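Local coordinates for protein MmeI (Methylophilus methylotrophus, PDB 5HR4) that acts as a type IIL restriction-modification enzyme that binds DNA and probably methylates the amino group of adenine with S-adenosyl-L-methionine as methyl donor, at residues M640-K645 with A774-P779; L747-T752 with Y809-S814. All coordinates share one frame; numbering follows the deposited sequence.

Contact 1. Residues M640-K645 with A774-P779; sequences MRYGNK and ATYHIP. With nucleotides of chain B; nucleotides of chain C.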
loop_
_atom_site.group_PDB
_atom_site.type_symbol
_atom_site.label_atom_id
_atom_site.label_comp_id
_atom_site.label_asym_id
_atom_site.label_seq_id
_atom_site.Cartn_x
_atom_site.Cartn_y
_atom_site.Cartn_z
ATOM N N MET A 640 -19.115 -2.638 26.552
ATOM C CA MET A 640 -19.624 -2.636 25.188
ATOM C C MET A 640 -19.452 -4.021 24.569
ATOM O O MET A 640 -18.528 -4.767 24.912
ATOM C CB MET A 640 -18.903 -1.582 24.335
ATOM C CG MET A 640 -19.330 -1.532 22.877
ATOM S SD MET A 640 -18.566 -0.166 22.001
ATOM C CE MET A 640 -19.341 1.218 22.837
ATOM N N ARG A 641 -20.340 -4.352 23.634
ATOM C CA ARG A 641 -20.419 -5.687 23.074
ATOM C C ARG A 641 -20.405 -5.643 21.550
ATOM O O ARG A 641 -20.810 -4.656 20.931
ATOM C CB ARG A 641 -21.680 -6.392 23.577
ATOM C CG ARG A 641 -21.753 -6.447 25.086
ATOM C CD ARG A 641 -21.099 -7.706 25.597
ATOM N NE ARG A 641 -21.919 -8.840 25.189
ATOM C CZ ARG A 641 -21.578 -10.113 25.311
ATOM N NH1 ARG A 641 -20.411 -10.451 25.839
ATOM N NH2 ARG A 641 -22.420 -11.040 24.897
ATOM N N TYR A 642 -19.943 -6.747 20.962
ATOM C CA TYR A 642 -19.836 -6.922 19.518
ATOM C C TYR A 642 -21.127 -7.537 18.979
ATOM O O TYR A 642 -21.688 -8.458 19.585
ATOM C CB TYR A 642 -18.627 -7.822 19.215
ATOM C CG TYR A 642 -18.183 -7.929 17.763
ATOM C CD1 TYR A 642 -17.890 -6.793 17.025
ATOM C CD2 TYR A 642 -18.013 -9.166 17.147
ATOM C CE1 TYR A 642 -17.470 -6.872 15.711
ATOM C CE2 TYR A 642 -17.599 -9.257 15.826
ATOM C CZ TYR A 642 -17.320 -8.103 15.112
ATOM O OH TYR A 642 -16.888 -8.146 13.789
ATOM N N GLY A 643 -21.594 -7.035 17.839
ATOM C CA GLY A 643 -22.815 -7.547 17.239
ATOM C C GLY A 643 -22.704 -9.019 16.847
ATOM O O GLY A 643 -21.618 -9.602 16.765
ATOM N N ASN A 644 -23.876 -9.625 16.594
ATOM C CA ASN A 644 -23.952 -11.041 16.242
ATOM C C ASN A 644 -23.413 -11.279 14.835
ATOM O O ASN A 644 -23.798 -10.588 13.890
ATOM C CB ASN A 644 -25.397 -11.556 16.319
ATOM C CG ASN A 644 -26.198 -10.915 17.436
ATOM O OD1 ASN A 644 -26.160 -11.355 18.589
ATOM N ND2 ASN A 644 -26.942 -9.871 17.094
ATOM N N LYS A 645 -22.555 -12.294 14.692
ATOM C CA LYS A 645 -21.892 -12.632 13.437
ATOM C C LYS A 645 -22.494 -13.907 12.872
ATOM O O LYS A 645 -22.441 -14.958 13.531
ATOM C CB LYS A 645 -20.391 -12.802 13.672
ATOM C CG LYS A 645 -19.606 -13.360 12.523
ATOM C CD LYS A 645 -18.101 -13.300 12.827
ATOM C CE LYS A 645 -17.318 -14.201 11.855
ATOM N NZ LYS A 645 -15.838 -14.236 12.040
ATOM N N ALA A 774 -21.360 -5.958 12.061
ATOM C CA ALA A 774 -20.965 -4.663 11.524
ATOM C C ALA A 774 -21.311 -3.520 12.447
ATOM O O ALA A 774 -21.372 -2.381 11.988
ATOM C CB ALA A 774 -21.621 -4.421 10.161
ATOM N N THR A 775 -21.562 -3.796 13.722
ATOM C CA THR A 775 -21.989 -2.789 14.682
ATOM C C THR A 775 -21.466 -3.196 16.045
ATOM O O THR A 775 -21.127 -4.356 16.270
ATOM C CB THR A 775 -23.520 -2.680 14.773
ATOM O OG1 THR A 775 -24.038 -3.879 15.382
ATOM C CG2 THR A 775 -24.171 -2.479 13.397
ATOM N N TYR A 776 -21.440 -2.246 16.968
ATOM C CA TYR A 776 -21.236 -2.534 18.383
ATOM C C TYR A 776 -22.480 -2.078 19.127
ATOM O O TYR A 776 -23.340 -1.406 18.556
ATOM C CB TYR A 776 -19.981 -1.825 18.931
ATOM C CG TYR A 776 -18.692 -2.459 18.476
ATOM C CD1 TYR A 776 -18.233 -2.278 17.176
ATOM C CD2 TYR A 776 -17.948 -3.271 19.332
ATOM C CE1 TYR A 776 -17.062 -2.873 16.740
ATOM C CE2 TYR A 776 -16.770 -3.868 18.908
ATOM C CZ TYR A 776 -16.328 -3.660 17.608
ATOM O OH TYR A 776 -15.150 -4.243 17.168
ATOM N N HIS A 777 -22.579 -2.429 20.410
ATOM C CA HIS A 777 -23.731 -1.965 21.178
ATOM C C HIS A 777 -23.475 -2.053 22.678
ATOM O O HIS A 777 -22.687 -2.881 23.153
ATOM C CB HIS A 777 -24.994 -2.741 20.826
ATOM C CG HIS A 777 -24.938 -4.190 21.193
ATOM N ND1 HIS A 777 -24.298 -5.129 20.410
ATOM C CD2 HIS A 777 -25.454 -4.865 22.250
ATOM C CE1 HIS A 777 -24.422 -6.320 20.972
ATOM N NE2 HIS A 777 -25.116 -6.187 22.089
ATOM N N ILE A 778 -24.155 -1.170 23.406
ATOM C CA ILE A 778 -24.144 -1.093 24.862
ATOM C C ILE A 778 -25.540 -1.472 25.352
ATOM O O ILE A 778 -26.492 -0.701 25.154
ATOM C CB ILE A 778 -23.747 0.306 25.351
ATOM C CG1 ILE A 778 -22.341 0.665 24.869
ATOM C CG2 ILE A 778 -23.809 0.386 26.872
ATOM C CD1 ILE A 778 -21.789 1.942 25.480
ATOM N N PRO A 779 -25.724 -2.640 25.966
ATOM C CA PRO A 779 -27.072 -3.034 26.392
ATOM C C PRO A 779 -27.574 -2.179 27.547
ATOM O O PRO A 779 -26.843 -1.889 28.501
ATOM C CB PRO A 779 -26.908 -4.508 26.802
ATOM C CG PRO A 779 -25.456 -4.699 27.042
ATOM C CD PRO A 779 -24.757 -3.746 26.103
ATOM P P DT B 3 -15.075 -8.311 21.798
ATOM O OP1 DT B 3 -13.937 -7.373 21.967
ATOM O OP2 DT B 3 -16.165 -8.187 22.785
ATOM O "O5'" DT B 3 -15.658 -8.246 20.291
ATOM C "C5'" DT B 3 -14.914 -7.643 19.200
ATOM C "C4'" DT B 3 -13.579 -8.321 18.957
ATOM O "O4'" DT B 3 -13.773 -9.737 18.638
ATOM C "C3'" DT B 3 -12.779 -7.745 17.780
ATOM O "O3'" DT B 3 -11.390 -7.773 18.079
ATOM C "C2'" DT B 3 -13.101 -8.740 16.664
ATOM C "C1'" DT B 3 -13.051 -10.027 17.456
ATOM N N1 DT B 3 -13.676 -11.177 16.781
ATOM C C2 DT B 3 -12.921 -11.958 15.937
ATOM O O2 DT B 3 -11.755 -11.737 15.692
ATOM N N3 DT B 3 -13.590 -13.012 15.377
ATOM C C4 DT B 3 -14.913 -13.375 15.589
ATOM O O4 DT B 3 -15.426 -14.346 15.038
ATOM C C5 DT B 3 -15.645 -12.522 16.494
ATOM C C7 DT B 3 -17.086 -12.799 16.789
ATOM C C6 DT B 3 -14.997 -11.478 17.042
ATOM P P DG C 9 -20.718 -14.420 5.590
ATOM O OP1 DG C 9 -21.172 -15.326 4.522
ATOM O OP2 DG C 9 -21.473 -14.108 6.824
ATOM O "O5'" DG C 9 -19.251 -14.845 6.037
ATOM C "C5'" DG C 9 -18.344 -15.266 5.072
ATOM C "C4'" DG C 9 -16.947 -15.244 5.631
ATOM O "O4'" DG C 9 -16.636 -13.925 6.163
ATOM C "C3'" DG C 9 -16.700 -16.199 6.789
ATOM O "O3'" DG C 9 -15.364 -16.593 6.726
ATOM C "C2'" DG C 9 -16.921 -15.302 7.990
ATOM C "C1'" DG C 9 -16.184 -14.089 7.483
ATOM N N9 DG C 9 -16.440 -12.886 8.235
ATOM C C8 DG C 9 -17.597 -12.523 8.893
ATOM N N7 DG C 9 -17.499 -11.389 9.504
ATOM C C5 DG C 9 -16.191 -10.969 9.217
ATOM C C6 DG C 9 -15.489 -9.796 9.589
ATOM O O6 DG C 9 -15.883 -8.852 10.279
ATOM N N1 DG C 9 -14.191 -9.798 9.086
ATOM C C2 DG C 9 -13.653 -10.790 8.305
ATOM N N2 DG C 9 -12.396 -10.627 7.892
ATOM N N3 DG C 9 -14.295 -11.867 7.956
ATOM C C4 DG C 9 -15.549 -11.891 8.441
ATOM P P DG C 10 -14.891 -18.021 7.271
ATOM O OP1 DG C 10 -15.538 -19.068 6.442
ATOM O OP2 DG C 10 -15.115 -18.115 8.731
ATOM O "O5'" DG C 10 -13.311 -17.918 7.025
ATOM C "C5'" DG C 10 -12.801 -17.109 5.945
ATOM C "C4'" DG C 10 -11.412 -16.540 6.254
ATOM O "O4'" DG C 10 -11.542 -15.321 7.024
ATOM C "C3'" DG C 10 -10.483 -17.436 7.072
ATOM O "O3'" DG C 10 -9.163 -17.127 6.741
ATOM C "C2'" DG C 10 -10.793 -17.005 8.498
ATOM C "C1'" DG C 10 -10.967 -15.506 8.312
ATOM N N9 DG C 10 -11.837 -14.882 9.300
ATOM C C8 DG C 10 -13.048 -15.338 9.740
ATOM N N7 DG C 10 -13.612 -14.556 10.624
ATOM C C5 DG C 10 -12.708 -13.513 10.778
ATOM C C6 DG C 10 -12.779 -12.356 11.598
ATOM O O6 DG C 10 -13.692 -12.032 12.392
ATOM N N1 DG C 10 -11.635 -11.539 11.442
ATOM C C2 DG C 10 -10.580 -11.822 10.595
ATOM N N2 DG C 10 -9.580 -10.954 10.581
ATOM N N3 DG C 10 -10.513 -12.897 9.824
ATOM C C4 DG C 10 -11.608 -13.699 9.969
#

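Contact 2. Residues L747-T752 with Y809-S814; sequences LLIPET and YRYSAS. With nucleotides of chain B.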
loop_
_atom_site.group_PDB
_atom_site.type_symbol
_atom_site.label_atom_id
_atom_site.label_comp_id
_atom_site.label_asym_id
_atom_site.label_seq_id
_atom_site.Cartn_x
_atom_site.Cartn_y
_atom_site.Cartn_z
ATOM N N LEU A 747 -28.006 0.628 22.726
ATOM C CA LEU A 747 -27.457 1.710 21.917
ATOM C C LEU A 747 -26.488 1.132 20.893
ATOM O O LEU A 747 -25.502 0.501 21.269
ATOM C CB LEU A 747 -26.753 2.729 22.808
ATOM C CG LEU A 747 -25.943 3.835 22.143
ATOM C CD1 LEU A 747 -26.865 4.778 21.402
ATOM C CD2 LEU A 747 -25.130 4.575 23.199
ATOM N N LEU A 748 -26.767 1.360 19.612
ATOM C CA LEU A 748 -26.014 0.786 18.504
ATOM C C LEU A 748 -25.007 1.786 17.943
ATOM O O LEU A 748 -25.366 2.936 17.664
ATOM C CB LEU A 748 -26.977 0.356 17.399
ATOM C CG LEU A 748 -26.435 -0.515 16.264
ATOM C CD1 LEU A 748 -27.594 -1.237 15.610
ATOM C CD2 LEU A 748 -25.685 0.313 15.226
ATOM N N ILE A 749 -23.774 1.334 17.721
ATOM C CA ILE A 749 -22.720 2.128 17.095
ATOM C C ILE A 749 -22.275 1.420 15.820
ATOM O O ILE A 749 -21.779 0.294 15.885
ATOM C CB ILE A 749 -21.507 2.335 18.017
ATOM C CG1 ILE A 749 -21.922 2.874 19.393
ATOM C CG2 ILE A 749 -20.495 3.245 17.331
ATOM C CD1 ILE A 749 -22.325 1.795 20.412
ATOM N N PRO A 750 -22.424 2.023 14.644
ATOM C CA PRO A 750 -21.958 1.370 13.413
ATOM C C PRO A 750 -20.448 1.182 13.400
ATOM O O PRO A 750 -19.692 2.015 13.905
ATOM C CB PRO A 750 -22.402 2.341 12.313
ATOM C CG PRO A 750 -23.608 3.013 12.895
ATOM C CD PRO A 750 -23.276 3.185 14.358
ATOM N N GLU A 751 -20.003 0.090 12.771
ATOM C CA GLU A 751 -18.585 -0.238 12.831
ATOM C C GLU A 751 -17.769 0.542 11.801
ATOM O O GLU A 751 -16.737 1.127 12.140
ATOM C CB GLU A 751 -18.389 -1.739 12.651
ATOM C CG GLU A 751 -16.991 -2.229 13.000
ATOM C CD GLU A 751 -16.381 -3.055 11.888
ATOM O OE1 GLU A 751 -16.681 -2.767 10.703
ATOM O OE2 GLU A 751 -15.610 -3.987 12.198
ATOM N N THR A 752 -18.223 0.585 10.550
ATOM C CA THR A 752 -17.459 1.140 9.436
ATOM C C THR A 752 -18.323 2.166 8.719
ATOM O O THR A 752 -19.408 1.821 8.239
ATOM C CB THR A 752 -17.040 0.016 8.490
ATOM O OG1 THR A 752 -16.343 -0.979 9.249
ATOM C CG2 THR A 752 -16.151 0.505 7.374
ATOM N N TYR A 809 -13.988 5.809 9.019
ATOM C CA TYR A 809 -13.925 5.451 10.423
ATOM C C TYR A 809 -14.128 3.946 10.547
ATOM O O TYR A 809 -14.934 3.358 9.823
ATOM C CB TYR A 809 -14.997 6.197 11.221
ATOM C CG TYR A 809 -14.983 7.694 11.083
ATOM C CD1 TYR A 809 -13.795 8.378 10.845
ATOM C CD2 TYR A 809 -16.159 8.433 11.186
ATOM C CE1 TYR A 809 -13.768 9.746 10.705
ATOM C CE2 TYR A 809 -16.144 9.808 11.055
ATOM C CZ TYR A 809 -14.940 10.469 10.816
ATOM O OH TYR A 809 -14.906 11.845 10.683
ATOM N N ARG A 810 -13.365 3.316 11.435
ATOM C CA ARG A 810 -13.649 1.949 11.870
ATOM C C ARG A 810 -13.676 1.960 13.385
ATOM O O ARG A 810 -12.650 2.210 14.023
ATOM C CB ARG A 810 -12.625 0.930 11.366
ATOM C CG ARG A 810 -12.990 -0.471 11.829
ATOM C CD ARG A 810 -11.970 -1.535 11.459
ATOM N NE ARG A 810 -11.821 -1.636 10.024
ATOM C CZ ARG A 810 -10.660 -1.486 9.408
ATOM N NH1 ARG A 810 -9.574 -1.264 10.135
ATOM N NH2 ARG A 810 -10.578 -1.585 8.080
ATOM N N TYR A 811 -14.835 1.694 13.961
ATOM C CA TYR A 811 -14.922 1.704 15.403
ATOM C C TYR A 811 -14.480 0.357 15.937
ATOM O O TYR A 811 -14.524 -0.654 15.236
ATOM C CB TYR A 811 -16.350 2.019 15.853
ATOM C CG TYR A 811 -16.417 2.513 17.277
ATOM C CD1 TYR A 811 -16.462 1.620 18.332
ATOM C CD2 TYR A 811 -16.421 3.880 17.570
ATOM C CE1 TYR A 811 -16.511 2.065 19.646
ATOM C CE2 TYR A 811 -16.463 4.339 18.890
ATOM C CZ TYR A 811 -16.508 3.426 19.919
ATOM O OH TYR A 811 -16.544 3.837 21.228
ATOM N N SER A 812 -14.035 0.340 17.188
ATOM C CA SER A 812 -13.869 -0.948 17.843
ATOM C C SER A 812 -13.823 -0.734 19.344
ATOM O O SER A 812 -13.111 0.156 19.826
ATOM C CB SER A 812 -12.609 -1.659 17.373
ATOM O OG SER A 812 -11.492 -1.084 18.015
ATOM N N ALA A 813 -14.561 -1.577 20.070
ATOM C CA ALA A 813 -14.688 -1.422 21.514
ATOM C C ALA A 813 -13.335 -1.430 22.212
ATOM O O ALA A 813 -13.088 -0.606 23.099
ATOM C CB ALA A 813 -15.585 -2.521 22.076
ATOM N N SER A 814 -12.432 -2.331 21.815
ATOM C CA SER A 814 -11.185 -2.471 22.556
ATOM C C SER A 814 -10.171 -1.364 22.264
ATOM O O SER A 814 -9.266 -1.144 23.079
ATOM C CB SER A 814 -10.554 -3.835 22.277
ATOM O OG SER A 814 -10.053 -3.898 20.956
ATOM P P DC B 5 -7.986 -2.246 13.102
ATOM O OP1 DC B 5 -6.663 -1.628 13.374
ATOM O OP2 DC B 5 -9.226 -1.460 12.989
ATOM O "O5'" DC B 5 -7.872 -3.010 11.715
ATOM C "C5'" DC B 5 -6.873 -3.963 11.516
ATOM C "C4'" DC B 5 -7.304 -4.886 10.407
ATOM O "O4'" DC B 5 -8.505 -5.563 10.787
ATOM C "C3'" DC B 5 -7.709 -4.179 9.134
ATOM O "O3'" DC B 5 -6.565 -3.889 8.385
ATOM C "C2'" DC B 5 -8.603 -5.218 8.441
ATOM C "C1'" DC B 5 -9.080 -6.089 9.612
ATOM N N1 DC B 5 -10.524 -6.119 9.799
ATOM C C2 DC B 5 -11.206 -7.319 9.594
ATOM O O2 DC B 5 -10.570 -8.304 9.219
ATOM N N3 DC B 5 -12.544 -7.362 9.792
ATOM C C4 DC B 5 -13.186 -6.254 10.191
ATOM N N4 DC B 5 -14.512 -6.325 10.385
ATOM C C5 DC B 5 -12.493 -5.024 10.410
ATOM C C6 DC B 5 -11.175 -5.009 10.213
ATOM P P DC B 4 -10.660 -6.556 18.816
ATOM O OP1 DC B 4 -9.826 -7.087 19.921
ATOM O OP2 DC B 4 -11.653 -5.484 19.069
ATOM O "O5'" DC B 4 -9.661 -6.034 17.719
ATOM C "C5'" DC B 4 -9.970 -4.868 16.963
ATOM C "C4'" DC B 4 -9.264 -4.976 15.641
ATOM O "O4'" DC B 4 -9.693 -6.193 14.991
ATOM C "C3'" DC B 4 -9.471 -3.835 14.661
ATOM O "O3'" DC B 4 -8.181 -3.435 14.169
ATOM C "C2'" DC B 4 -10.367 -4.450 13.564
ATOM C "C1'" DC B 4 -10.093 -5.942 13.670
ATOM N N1 DC B 4 -11.292 -6.829 13.394
ATOM C C2 DC B 4 -11.085 -8.117 12.882
ATOM O O2 DC B 4 -9.931 -8.488 12.642
ATOM N N3 DC B 4 -12.158 -8.925 12.661
ATOM C C4 DC B 4 -13.383 -8.492 12.940
ATOM N N4 DC B 4 -14.398 -9.315 12.686
ATOM C C5 DC B 4 -13.622 -7.182 13.462
ATOM C C6 DC B 4 -12.557 -6.394 13.684
ATOM P P DG B 6 -6.663 -2.958 7.085
ATOM O OP1 DG B 6 -5.279 -2.517 6.779
ATOM O OP2 DG B 6 -7.724 -1.937 7.352
ATOM O "O5'" DG B 6 -7.108 -3.993 5.936
ATOM C "C5'" DG B 6 -6.305 -5.153 5.716
ATOM C "C4'" DG B 6 -6.853 -6.001 4.592
ATOM O "O4'" DG B 6 -8.168 -6.519 4.950
ATOM C "C3'" DG B 6 -7.039 -5.293 3.265
ATOM O "O3'" DG B 6 -6.891 -6.233 2.238
ATOM C "C2'" DG B 6 -8.487 -4.791 3.352
ATOM C "C1'" DG B 6 -9.170 -5.897 4.169
ATOM N N9 DG B 6 -10.220 -5.407 5.070
ATOM C C8 DG B 6 -10.269 -4.188 5.690
ATOM N N7 DG B 6 -11.331 -4.021 6.432
ATOM C C5 DG B 6 -12.030 -5.207 6.296
ATOM C C6 DG B 6 -13.259 -5.609 6.872
ATOM O O6 DG B 6 -13.989 -4.972 7.639
ATOM N N1 DG B 6 -13.619 -6.894 6.472
ATOM C C2 DG B 6 -12.884 -7.688 5.621
ATOM N N2 DG B 6 -13.388 -8.902 5.353
ATOM N N3 DG B 6 -11.731 -7.325 5.082
ATOM C C4 DG B 6 -11.365 -6.073 5.463
HETATM O O HOH W 1 -14.244 -3.588 14.513
HETATM O O HOH W 2 -13.738 -2.229 8.408
#

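Contact 1. Residues M640-K645 with A774-P779
R641 and H777 face each other as an antiparallel hydrogen-bonded pair: R641 N donates a hydrogen bond to H777 O at 2.8 Å and H777 N donates one to R641 O at 2.9 Å. One residue on, Y642 and Y776 form the adjacent non-hydrogen-bonded pair, and G643 N closes the ladder on T775 O at 3.1 Å.

The dense part lies on the Y642 and Y776 face. CD1 of Y642 sits over one face of the Y776 ring, toward its rim and 3.5 Å from CZ, with the two planes inclined at 56°. Beyond it, M640 runs across Y776: its SD makes an oblique Met-aromatic contact and lies 3.8 Å from Y776 CB, and a bend at the last torsion carries CE to 3.7 Å from I778 CG1. C5' of DT3 of chain B lies over a face of the Y642 ring, on the same side of its plane as Y776, and the DNA backbone thus adds to the dense part.

On the opposite face of the sheet the packing is looser. H777 has CG between its backbone N and carbonyl carbon (chi1 65°), which swings the imidazole against the neighbouring strand, where R641 CB rests over the ring face, 4.0 Å from its centroid. R641 then bends away, touching P779 CD only distantly; both are partly exposed, and the R641 guanidinium ends in a salt bridge to a DNA phosphate.

Past the paired residues the chain turns into the DNA. The extended K645 brings NZ to N7 of DG10 of chain C at 2.7 Å, and the same nitrogen also bonds O6 of that guanine and O4 of DT3 of chain B. An edge strand leading into a lysine that reads major-groove acceptors on both DNA strands is in keeping with a target recognition domain.

Contact 2. Residues L747-T752 with Y809-S814
E751 and Y811 are joined by the one backbone hydrogen bond between these segments, from Y811 N to E751 O at 2.7 Å and nearly straight (166°). It lies next to the antiparallel non-hydrogen-bonded pair T752 and R810, part of a small three-stranded antiparallel sheet in the target recognition domain. Behind the pair, I749 lays CG2 over one face of the Y811 ring, 4.2 Å from the centroid, in a CH-pi contact.

R810 leads from this pairing into the DNA. Its CB and CG pass alongside the carbonyl oxygen of E751; with CG anti to the backbone N (chi1 -179°) the chain runs extended toward DC5 of chain B, on the sheet face it shares with T752. CD lies beside DC5, and a bend there (chi3 -61°) turns the guanidinium so that one of its faces meets the C5-C6 edge of the cytosine, C6 lying nearest. NE donates to water 2 at 2.6 Å, which in turn donates to T752 OG1 and to O6 of DG6 of chain B. At the tip, NH1 bonds OP2 of DC5 at 2.9 Å, while NH2 reaches OP2 of DG6 at 3.0 Å; one arginine thus clamps two successive phosphates. A leucine in its place would probably leave both phosphates without this positive partner and water 2 without the N-H that holds it.

E751 works beside it on the base itself. Its OE2 accepts a hydrogen bond from the amino group N4 of DC5 at 3.2 Å, and water 1 ties the same oxygen to the carbonyl of Y811, which probably helps fix the carboxylate's rotation. Farther along, the backbone grip continues at the preceding nucleotide, where the hydroxyl OG of S814 donates to OP2 of DC4 of chain B at 2.9 Å.

Followed from the N terminus, the chain meets the four segments in the order 640-645, 747-752, 774-779 and 809-814, so the two contacts cross. Contact 1 closes a long loop of 128 residues, and contact 2 starts within that loop and ends beyond it, spanning 56. Their middle segments are neighbours in one antiparallel sheet, where Y776 N probably bonds I749 O and E751 N probably bonds A774 O. Strand 775-779 is therefore held between the edge strand 641-642 and strand 746-750, whose continuation pairs with strand 808-810 in the smaller sheet. Together they couple two sheets of the target recognition domain along the bound DNA.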